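Local coordinates for protein arginase 1, mitochondrial (Arabidopsis thaliana, PDB 6VSU) that hydrolyses L-arginine to urea and L-ornithine, and agmatine to urea and putrescine, with two manganese ions per subunit, as a homohexamer in mitochondria, at residues E[47-52]-E[97-102]; E[110-115]-E[176-181]; E[233-238]-E[275-280]. All blocks are in the same frame, centred on the assembly; numbering follows the deposited sequence.

Contact 1 of 3, residues E[47-52]-E[97-102]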
loop_
_atom_site.group_PDB
_atom_site.type_symbol
_atom_site.label_atom_id
_atom_site.label_comp_id
_atom_site.label_asym_id
_atom_site.label_seq_id
_atom_site.Cartn_x
_atom_site.Cartn_y
_atom_site.Cartn_z
ATOM N N LEU E 47 14.242 -19.316 19.650
ATOM C CA LEU E 47 15.500 -19.375 18.891
ATOM C C LEU E 47 15.194 -18.986 17.449
ATOM O O LEU E 47 14.369 -19.639 16.843
ATOM C CB LEU E 47 16.079 -20.779 18.962
ATOM C CG LEU E 47 17.343 -20.972 18.148
ATOM C CD1 LEU E 47 18.475 -20.153 18.715
ATOM C CD2 LEU E 47 17.732 -22.435 18.118
ATOM N N GLY E 48 15.784 -17.895 16.965
ATOM C CA GLY E 48 15.544 -17.390 15.622
ATOM C C GLY E 48 16.475 -18.058 14.669
ATOM O O GLY E 48 17.691 -18.296 15.035
ATOM N N VAL E 49 15.946 -18.443 13.515
ATOM C CA VAL E 49 16.808 -18.984 12.436
ATOM C C VAL E 49 16.497 -18.232 11.152
ATOM O O VAL E 49 15.538 -18.588 10.447
ATOM C CB VAL E 49 16.587 -20.495 12.312
ATOM C CG1 VAL E 49 17.604 -21.057 11.324
ATOM C CG2 VAL E 49 16.717 -21.171 13.671
ATOM N N PRO E 50 17.135 -17.066 10.937
ATOM C CA PRO E 50 16.819 -16.192 9.804
ATOM C C PRO E 50 17.415 -16.719 8.503
ATOM O O PRO E 50 18.487 -16.294 8.085
ATOM C CB PRO E 50 17.483 -14.845 10.170
ATOM C CG PRO E 50 18.681 -15.293 11.023
ATOM C CD PRO E 50 18.113 -16.440 11.846
ATOM N N LEU E 51 16.774 -17.746 7.989
ATOM C CA LEU E 51 17.232 -18.519 6.816
ATOM C C LEU E 51 16.113 -18.488 5.796
ATOM O O LEU E 51 15.003 -18.908 6.102
ATOM C CB LEU E 51 17.570 -19.941 7.281
ATOM C CG LEU E 51 18.269 -20.797 6.256
ATOM C CD1 LEU E 51 19.104 -21.847 6.945
ATOM C CD2 LEU E 51 17.274 -21.429 5.297
ATOM N N GLY E 52 16.386 -18.091 4.571
ATOM C CA GLY E 52 15.366 -18.165 3.495
ATOM C C GLY E 52 15.894 -18.704 2.174
ATOM O O GLY E 52 15.119 -18.668 1.219
ATOM N N GLY E 97 17.697 -15.341 21.174
ATOM C CA GLY E 97 18.095 -14.597 19.972
ATOM C C GLY E 97 18.208 -15.465 18.728
ATOM O O GLY E 97 17.640 -16.566 18.656
ATOM N N ASP E 98 18.948 -14.956 17.768
ATOM C CA ASP E 98 19.046 -15.548 16.411
ATOM C C ASP E 98 20.396 -16.251 16.222
ATOM O O ASP E 98 21.438 -15.756 16.680
ATOM C CB ASP E 98 18.918 -14.442 15.356
ATOM C CG ASP E 98 17.494 -13.928 15.266
ATOM O OD1 ASP E 98 16.590 -14.596 15.883
ATOM O OD2 ASP E 98 17.304 -12.841 14.625
ATOM N N VAL E 99 20.355 -17.340 15.508
ATOM C CA VAL E 99 21.541 -17.981 14.890
ATOM C C VAL E 99 22.016 -17.004 13.831
ATOM O O VAL E 99 21.224 -16.493 13.053
ATOM C CB VAL E 99 21.161 -19.352 14.302
ATOM C CG1 VAL E 99 22.301 -20.030 13.605
ATOM C CG2 VAL E 99 20.571 -20.254 15.350
ATOM N N PRO E 100 23.304 -16.659 13.816
ATOM C CA PRO E 100 23.826 -15.756 12.790
ATOM C C PRO E 100 24.051 -16.444 11.431
ATOM O O PRO E 100 25.148 -16.607 10.987
ATOM C CB PRO E 100 25.117 -15.243 13.432
ATOM C CG PRO E 100 25.551 -16.365 14.374
ATOM C CD PRO E 100 24.282 -17.036 14.842
ATOM N N VAL E 101 22.951 -16.798 10.799
ATOM C CA VAL E 101 22.893 -17.612 9.544
ATOM C C VAL E 101 23.613 -16.889 8.425
ATOM O O VAL E 101 24.388 -17.547 7.693
ATOM C CB VAL E 101 21.439 -17.894 9.113
ATOM C CG1 VAL E 101 21.369 -18.505 7.728
ATOM C CG2 VAL E 101 20.756 -18.780 10.133
ATOM N N GLN E 102 23.286 -15.612 8.224
ATOM C CA GLN E 102 23.746 -14.924 6.998
ATOM C C GLN E 102 25.262 -14.859 7.023
ATOM O O GLN E 102 25.854 -14.930 5.953
ATOM C CB GLN E 102 23.047 -13.582 6.776
ATOM C CG GLN E 102 21.549 -13.714 6.548
ATOM C CD GLN E 102 21.263 -14.755 5.488
ATOM O OE1 GLN E 102 21.879 -14.740 4.425
ATOM N NE2 GLN E 102 20.310 -15.629 5.765
HETATM O O HOH W 1 19.174 -17.422 4.085
#
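G48 is held to the neighbouring parallel strand by two backbone hydrogen bonds: its N donates to G97 O at 2.8 Å, and its O accepts from V99 N at 2.9 Å. The D98 carboxylate closes over this point, with D98 OD1 3.0 Å from G48 CA, just where a side chain on residue 48 would have to stand. The same oxygen forms a salt bridge with R69, and D98 N is bonded to E103 of a second subunit.

Beyond the strands the polar link passes to a side chain. Q102 NE2 donates to P50 O at 3.0 Å, the bond lying in the plane of both the P50 carbonyl and the Q102 amide; a bend at chi2 (-50°) swings the amide back toward segment 47-52. NE2 also donates to a water that accepts from G52 N, while Q102 OE1 is taken by R105.

The rest is packing. The P50 ring sets CD 3.3 Å from V99 O and slides past V101, whose CG2 is 3.9 Å from that CD. V101 CG1 meets L51 CB, CG and CD1, while V101 CG2 meets V49 CG1; L47 CD1 lies 4.0 Å from V99 CG2. P50 and P100 each centre an inverse gamma turn, and P100 sits at the N-cap position of helix 101-106. Edge strand 93-98 and neighbour 43-48 thus meet at their C-terminal ends in the arginase alpha/beta fold.

Contact 2 of 3, residues E[110-115]-E[176-181]. With ORN (L-ornithine), chain B.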
loop_
_atom_site.group_PDB
_atom_site.type_symbol
_atom_site.label_atom_id
_atom_site.label_comp_id
_atom_site.label_asym_id
_atom_site.label_seq_id
_atom_site.Cartn_x
_atom_site.Cartn_y
_atom_site.Cartn_z
ATOM N N ASP E 110 28.897 -24.584 3.582
ATOM C CA ASP E 110 27.931 -25.373 2.782
ATOM C C ASP E 110 26.697 -25.691 3.642
ATOM O O ASP E 110 26.648 -25.427 4.879
ATOM C CB ASP E 110 28.629 -26.608 2.168
ATOM C CG ASP E 110 29.033 -27.703 3.144
ATOM O OD1 ASP E 110 28.298 -28.017 4.089
ATOM O OD2 ASP E 110 30.136 -28.178 2.985
ATOM N N ASP E 111 25.669 -26.183 2.991
ATOM C CA ASP E 111 24.356 -26.328 3.638
ATOM C C ASP E 111 24.409 -27.425 4.714
ATOM O O ASP E 111 23.710 -27.283 5.705
ATOM C CB ASP E 111 23.291 -26.539 2.578
ATOM C CG ASP E 111 22.801 -25.226 1.947
ATOM O OD1 ASP E 111 22.676 -24.184 2.694
ATOM O OD2 ASP E 111 22.488 -25.275 0.723
ATOM N N ASP E 112 25.158 -28.505 4.512
ATOM C CA ASP E 112 25.173 -29.617 5.495
ATOM C C ASP E 112 25.694 -29.032 6.806
ATOM O O ASP E 112 25.073 -29.237 7.847
ATOM C CB ASP E 112 26.103 -30.737 5.062
ATOM C CG ASP E 112 25.646 -31.565 3.885
ATOM O OD1 ASP E 112 24.458 -31.844 3.729
ATOM O OD2 ASP E 112 26.528 -31.996 3.178
ATOM N N ARG E 113 26.809 -28.322 6.729
ATOM C CA ARG E 113 27.437 -27.676 7.900
ATOM C C ARG E 113 26.497 -26.625 8.479
ATOM O O ARG E 113 26.391 -26.567 9.700
ATOM C CB ARG E 113 28.794 -27.104 7.519
ATOM C CG ARG E 113 29.884 -28.155 7.582
ATOM C CD ARG E 113 30.956 -27.955 6.529
ATOM N NE ARG E 113 31.792 -26.772 6.710
ATOM C CZ ARG E 113 32.500 -26.528 7.790
ATOM N NH1 ARG E 113 33.237 -25.423 7.878
ATOM N NH2 ARG E 113 32.454 -27.390 8.798
ATOM N N LEU E 114 25.811 -25.859 7.643
ATOM C CA LEU E 114 24.894 -24.835 8.189
ATOM C C LEU E 114 23.754 -25.530 8.922
ATOM O O LEU E 114 23.415 -25.090 10.050
ATOM C CB LEU E 114 24.390 -23.933 7.070
ATOM C CG LEU E 114 23.306 -22.951 7.467
ATOM C CD1 LEU E 114 23.828 -22.040 8.557
ATOM C CD2 LEU E 114 22.832 -22.158 6.258
ATOM N N MET E 115 23.171 -26.588 8.365
ATOM C CA MET E 115 22.031 -27.218 9.062
ATOM C C MET E 115 22.536 -27.862 10.365
ATOM O O MET E 115 21.773 -27.889 11.358
ATOM C CB MET E 115 21.319 -28.234 8.165
ATOM C CG MET E 115 20.673 -27.601 6.924
ATOM S SD MET E 115 19.714 -26.084 7.231
ATOM C CE MET E 115 18.207 -26.415 6.319
ATOM N N ASN E 176 17.481 -29.614 -4.673
ATOM C CA ASN E 176 17.946 -29.128 -3.354
ATOM C C ASN E 176 17.407 -30.070 -2.275
ATOM O O ASN E 176 16.232 -30.000 -1.988
ATOM C CB ASN E 176 17.565 -27.667 -3.135
ATOM C CG ASN E 176 18.051 -27.119 -1.810
ATOM O OD1 ASN E 176 18.790 -27.805 -1.113
ATOM N ND2 ASN E 176 17.620 -25.911 -1.439
ATOM N N LYS E 177 18.245 -30.885 -1.647
ATOM C CA LYS E 177 17.744 -31.836 -0.634
ATOM C C LYS E 177 17.336 -31.072 0.629
ATOM O O LYS E 177 16.548 -31.602 1.457
ATOM C CB LYS E 177 18.791 -32.909 -0.387
ATOM C CG LYS E 177 19.932 -32.455 0.503
ATOM C CD LYS E 177 21.037 -33.462 0.731
ATOM C CE LYS E 177 22.098 -32.814 1.608
ATOM N NZ LYS E 177 23.142 -33.765 2.091
ATOM N N TYR E 178 17.822 -29.848 0.783
ATOM C CA TYR E 178 17.432 -28.951 1.901
ATOM C C TYR E 178 16.310 -27.958 1.452
ATOM O O TYR E 178 16.021 -27.005 2.166
ATOM C CB TYR E 178 18.689 -28.228 2.382
ATOM C CG TYR E 178 19.661 -29.111 3.116
ATOM C CD1 TYR E 178 19.288 -29.798 4.271
ATOM C CD2 TYR E 178 20.948 -29.275 2.655
ATOM C CE1 TYR E 178 20.162 -30.613 4.960
ATOM C CE2 TYR E 178 21.853 -30.051 3.355
ATOM C CZ TYR E 178 21.461 -30.726 4.508
ATOM O OH TYR E 178 22.347 -31.531 5.168
ATOM N N SER E 179 15.682 -28.161 0.296
ATOM C CA SER E 179 14.499 -27.345 -0.119
ATOM C C SER E 179 13.494 -27.242 1.029
ATOM O O SER E 179 13.241 -28.234 1.688
ATOM C CB SER E 179 13.791 -27.924 -1.343
ATOM O OG SER E 179 12.583 -27.242 -1.570
ATOM N N HIS E 180 12.840 -26.107 1.175
ATOM C CA HIS E 180 11.749 -25.957 2.146
ATOM C C HIS E 180 10.614 -26.914 1.790
ATOM O O HIS E 180 9.816 -27.137 2.660
ATOM C CB HIS E 180 11.305 -24.500 2.254
ATOM C CG HIS E 180 10.597 -23.901 1.083
ATOM N ND1 HIS E 180 9.797 -22.788 1.225
ATOM C CD2 HIS E 180 10.577 -24.210 -0.225
ATOM C CE1 HIS E 180 9.341 -22.430 0.028
ATOM N NE2 HIS E 180 9.791 -23.272 -0.871
ATOM N N ALA E 181 10.529 -27.437 0.566
ATOM C CA ALA E 181 9.438 -28.345 0.173
ATOM C C ALA E 181 9.857 -29.830 0.335
ATOM O O ALA E 181 9.115 -30.734 -0.097
ATOM C CB ALA E 181 9.053 -28.009 -1.251
HETATM N N ORN B . 5.454 -24.861 -5.635
HETATM C CA ORN B . 5.818 -25.562 -4.379
HETATM C CB ORN B . 5.501 -24.673 -3.178
HETATM C CG ORN B . 6.224 -25.057 -1.899
HETATM C CD ORN B . 5.889 -24.132 -0.744
HETATM N NE ORN B . 6.187 -24.658 0.586
HETATM C C ORN B . 5.045 -26.883 -4.275
HETATM O O ORN B . 4.574 -27.358 -5.308
HETATM O OXT ORN B . 4.957 -27.385 -3.157
HETATM O O HOH W 2 21.577 -27.422 -0.534
HETATM O O HOH W 3 22.834 -31.613 8.094
#
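Y178 turns the rim of its ring to D112 and a face to M115. At the rim, near the ring plane, Y178 OH donates to the anti lone pair of D112 OD1 at 2.6 Å; ring and carboxylate planes stand 72° apart. K177 NZ meets the syn lone pair of the same oxygen at 2.8 Å, completing a salt bridge. Over one ring face M115 CG makes a CH-pi contact 3.9 Å from the Y178 ring centroid, and the two side chains run past each other in opposite senses. M115 is bent at chi2 (-46°), which leaves SD farther off, in an oblique Met-aromatic position. The opposite face carries K177 CG, while D111 CB touches Y178 CD2 obliquely at 3.6 Å; the D111 carboxylate bonds H53. A water donates to both Y178 OH and D112 O. Farther along, H180 lays a face against ornithine NE, 3.9 Å from H180 CE1, and its ring nitrogens are bonded to E292 and S56. D112 OD1 thus takes two donors, one on each lone pair, one charged; the lysine probably stabilises the carboxylate as an anion, and the paired grip ties the loop that carries H180 to the start of helix 111-126.

Contact 3 of 3, residues E[233-238]-E[275-280]; sequences ENLKLG and LNILHN
With chi1 at -71° in both, E233 and N276 each set CG beside the backbone N; the glutamate then runs out extended, alongside the asparagine. Its carboxylate thereby comes next to the N276 amide, with the two planes nearly perpendicular. N276 ND2 donates to E233 OE2 at 3.2 Å; the acceptor lies in the amide plane, but the donor comes from above the carboxylate, 56° out of its plane. OE2 has a second, charged partner in R229, and S226 of a third subunit packs on both E233 and N276. Cutting E233 back to an alanine is likely to cost R229 this carboxylate partner and leave the N276 amide freer to turn.

The backbone of E233 is also closely packed, its O lying 3.1 Å from N280 CB. N280 turns its amide back on its own helix, ND2 donating to N276 O at 2.8 Å. Next along the loop, L235 and I277 lie alongside each other, L235 CD1 being 4.2 Å from I277 CG2; L197 and L161, on strands of the sheet, touch them respectively. A water bridges the backbones, accepting from L235 N at 3.0 Å and donating to I277 O at 2.9 Å, so here the loop and the helix backbone are joined through solvent; the L235 backbone also pairs with Q282. Together these contacts pack the loop between helix 225-232 and strand 244-249 against the C-terminal end of helix 271-280, the helix of the beta-alpha-beta crossover joining neighbouring parallel strands 244-249 and 285-291 in the arginase alpha/beta fold.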
loop_
_atom_site.group_PDB
_atom_site.type_symbol
_atom_site.label_atom_id
_atom_site.label_comp_id
_atom_site.label_asym_id
_atom_site.label_seq_id
_atom_site.Cartn_x
_atom_site.Cartn_y
_atom_site.Cartn_z
ATOM N N GLU E 233 -9.950 -30.935 16.176
ATOM C CA GLU E 233 -10.133 -30.074 17.389
ATOM C C GLU E 233 -10.180 -30.915 18.655
ATOM O O GLU E 233 -10.559 -30.385 19.662
ATOM C CB GLU E 233 -11.403 -29.223 17.306
ATOM C CG GLU E 233 -11.231 -28.104 16.250
ATOM C CD GLU E 233 -12.396 -27.150 16.081
ATOM O OE1 GLU E 233 -13.456 -27.358 16.748
ATOM O OE2 GLU E 233 -12.224 -26.203 15.306
ATOM N N ASN E 234 -9.770 -32.163 18.585
ATOM C CA ASN E 234 -9.661 -33.052 19.762
ATOM C C ASN E 234 -8.493 -34.017 19.590
ATOM O O ASN E 234 -8.646 -35.178 19.931
ATOM C CB ASN E 234 -10.972 -33.799 19.929
ATOM C CG ASN E 234 -11.610 -33.468 21.252
ATOM O OD1 ASN E 234 -11.185 -34.044 22.291
ATOM N ND2 ASN E 234 -12.573 -32.537 21.212
ATOM N N LEU E 235 -7.362 -33.542 19.067
ATOM C CA LEU E 235 -6.146 -34.391 18.864
ATOM C C LEU E 235 -5.527 -34.810 20.206
ATOM O O LEU E 235 -5.531 -34.010 21.151
ATOM C CB LEU E 235 -5.139 -33.650 17.995
ATOM C CG LEU E 235 -5.597 -33.522 16.552
ATOM C CD1 LEU E 235 -4.693 -32.624 15.759
ATOM C CD2 LEU E 235 -5.682 -34.893 15.898
ATOM N N LYS E 236 -4.987 -36.023 20.242
ATOM C CA LYS E 236 -4.132 -36.567 21.312
ATOM C C LYS E 236 -2.884 -37.137 20.641
ATOM O O LYS E 236 -3.063 -38.065 19.831
ATOM C CB LYS E 236 -4.866 -37.629 22.115
ATOM C CG LYS E 236 -6.155 -37.115 22.741
ATOM C CD LYS E 236 -7.160 -38.170 23.281
ATOM C CE LYS E 236 -8.631 -37.861 22.968
ATOM N NZ LYS E 236 -8.955 -37.788 21.499
ATOM N N LEU E 237 -1.691 -36.621 20.984
ATOM C CA LEU E 237 -0.406 -37.034 20.362
ATOM C C LEU E 237 0.677 -37.279 21.415
ATOM O O LEU E 237 0.511 -36.846 22.527
ATOM C CB LEU E 237 0.027 -35.982 19.327
ATOM C CG LEU E 237 -0.929 -35.807 18.148
ATOM C CD1 LEU E 237 -0.459 -34.673 17.276
ATOM C CD2 LEU E 237 -1.044 -37.081 17.302
ATOM N N GLY E 238 1.687 -38.060 21.039
ATOM C CA GLY E 238 2.919 -38.292 21.819
ATOM C C GLY E 238 2.822 -39.358 22.897
ATOM O O GLY E 238 3.866 -39.685 23.388
ATOM N N LEU E 275 -6.197 -22.018 16.568
ATOM C CA LEU E 275 -6.175 -21.988 18.056
ATOM C C LEU E 275 -7.150 -23.032 18.575
ATOM O O LEU E 275 -6.834 -23.592 19.614
ATOM C CB LEU E 275 -6.494 -20.594 18.602
ATOM C CG LEU E 275 -5.447 -19.516 18.304
ATOM C CD1 LEU E 275 -5.759 -18.305 19.166
ATOM C CD2 LEU E 275 -4.005 -19.931 18.539
ATOM N N ASN E 276 -8.221 -23.353 17.844
ATOM C CA ASN E 276 -9.093 -24.450 18.305
ATOM C C ASN E 276 -8.284 -25.752 18.339
ATOM O O ASN E 276 -8.423 -26.506 19.320
ATOM C CB ASN E 276 -10.385 -24.589 17.526
ATOM C CG ASN E 276 -11.392 -23.479 17.787
ATOM O OD1 ASN E 276 -11.231 -22.645 18.686
ATOM N ND2 ASN E 276 -12.431 -23.454 16.959
ATOM N N ILE E 277 -7.462 -26.006 17.331
ATOM C CA ILE E 277 -6.607 -27.223 17.271
ATOM C C ILE E 277 -5.527 -27.192 18.375
ATOM O O ILE E 277 -5.414 -28.185 19.170
ATOM C CB ILE E 277 -6.013 -27.332 15.868
ATOM C CG1 ILE E 277 -7.121 -27.478 14.815
ATOM C CG2 ILE E 277 -5.007 -28.458 15.809
ATOM C CD1 ILE E 277 -6.623 -27.404 13.424
ATOM N N LEU E 278 -4.759 -26.105 18.485
ATOM C CA LEU E 278 -3.674 -26.008 19.494
ATOM C C LEU E 278 -4.208 -26.085 20.910
ATOM O O LEU E 278 -3.659 -26.838 21.726
ATOM C CB LEU E 278 -2.871 -24.729 19.329
ATOM C CG LEU E 278 -2.213 -24.548 17.968
ATOM C CD1 LEU E 278 -1.438 -23.209 17.928
ATOM C CD2 LEU E 278 -1.290 -25.713 17.673
ATOM N N HIS E 279 -5.212 -25.310 21.232
ATOM C CA HIS E 279 -5.734 -25.242 22.613
ATOM C C HIS E 279 -6.219 -26.632 23.021
ATOM O O HIS E 279 -6.110 -26.965 24.190
ATOM C CB HIS E 279 -6.862 -24.200 22.758
ATOM C CG HIS E 279 -6.376 -22.778 22.760
ATOM N ND1 HIS E 279 -7.211 -21.696 22.606
ATOM C CD2 HIS E 279 -5.140 -22.270 22.871
ATOM C CE1 HIS E 279 -6.512 -20.596 22.668
ATOM N NE2 HIS E 279 -5.239 -20.927 22.817
ATOM N N ASN E 280 -6.825 -27.408 22.109
ATOM C CA ASN E 280 -7.517 -28.665 22.521
ATOM C C ASN E 280 -6.580 -29.850 22.377
ATOM O O ASN E 280 -6.950 -30.903 22.845
ATOM C CB ASN E 280 -8.815 -28.813 21.731
ATOM C CG ASN E 280 -9.813 -27.787 22.211
ATOM O OD1 ASN E 280 -10.148 -27.789 23.378
ATOM N ND2 ASN E 280 -10.238 -26.874 21.364
HETATM O O HOH W 4 -6.918 -30.622 18.804
HETATM O O HOH W 5 -7.863 -33.595 22.738
#

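The three contacts follow in series along the chain. Contacts 1 and 2 are neighbours, their centres 14 Å apart: helices 101-106 and 111-126 succeed each other, and L51 and V101 pack on L114, while L51 also meets M115. They thus join edge strand 93-98 and its neighbour 43-48 to the loop that carries ornithine-contacting H180. Contact 3 lies on the opposite side of the chain's centre, about 29 Å from contact 1 and 31 Å from contact 2 between centres, and touches neither. It sits where the chain enters strands 244-249 and 285-291, at the end of the strands opposite to manganese ligand D249. Contacts 1 and 3 also adjoin other subunits of the hexamer.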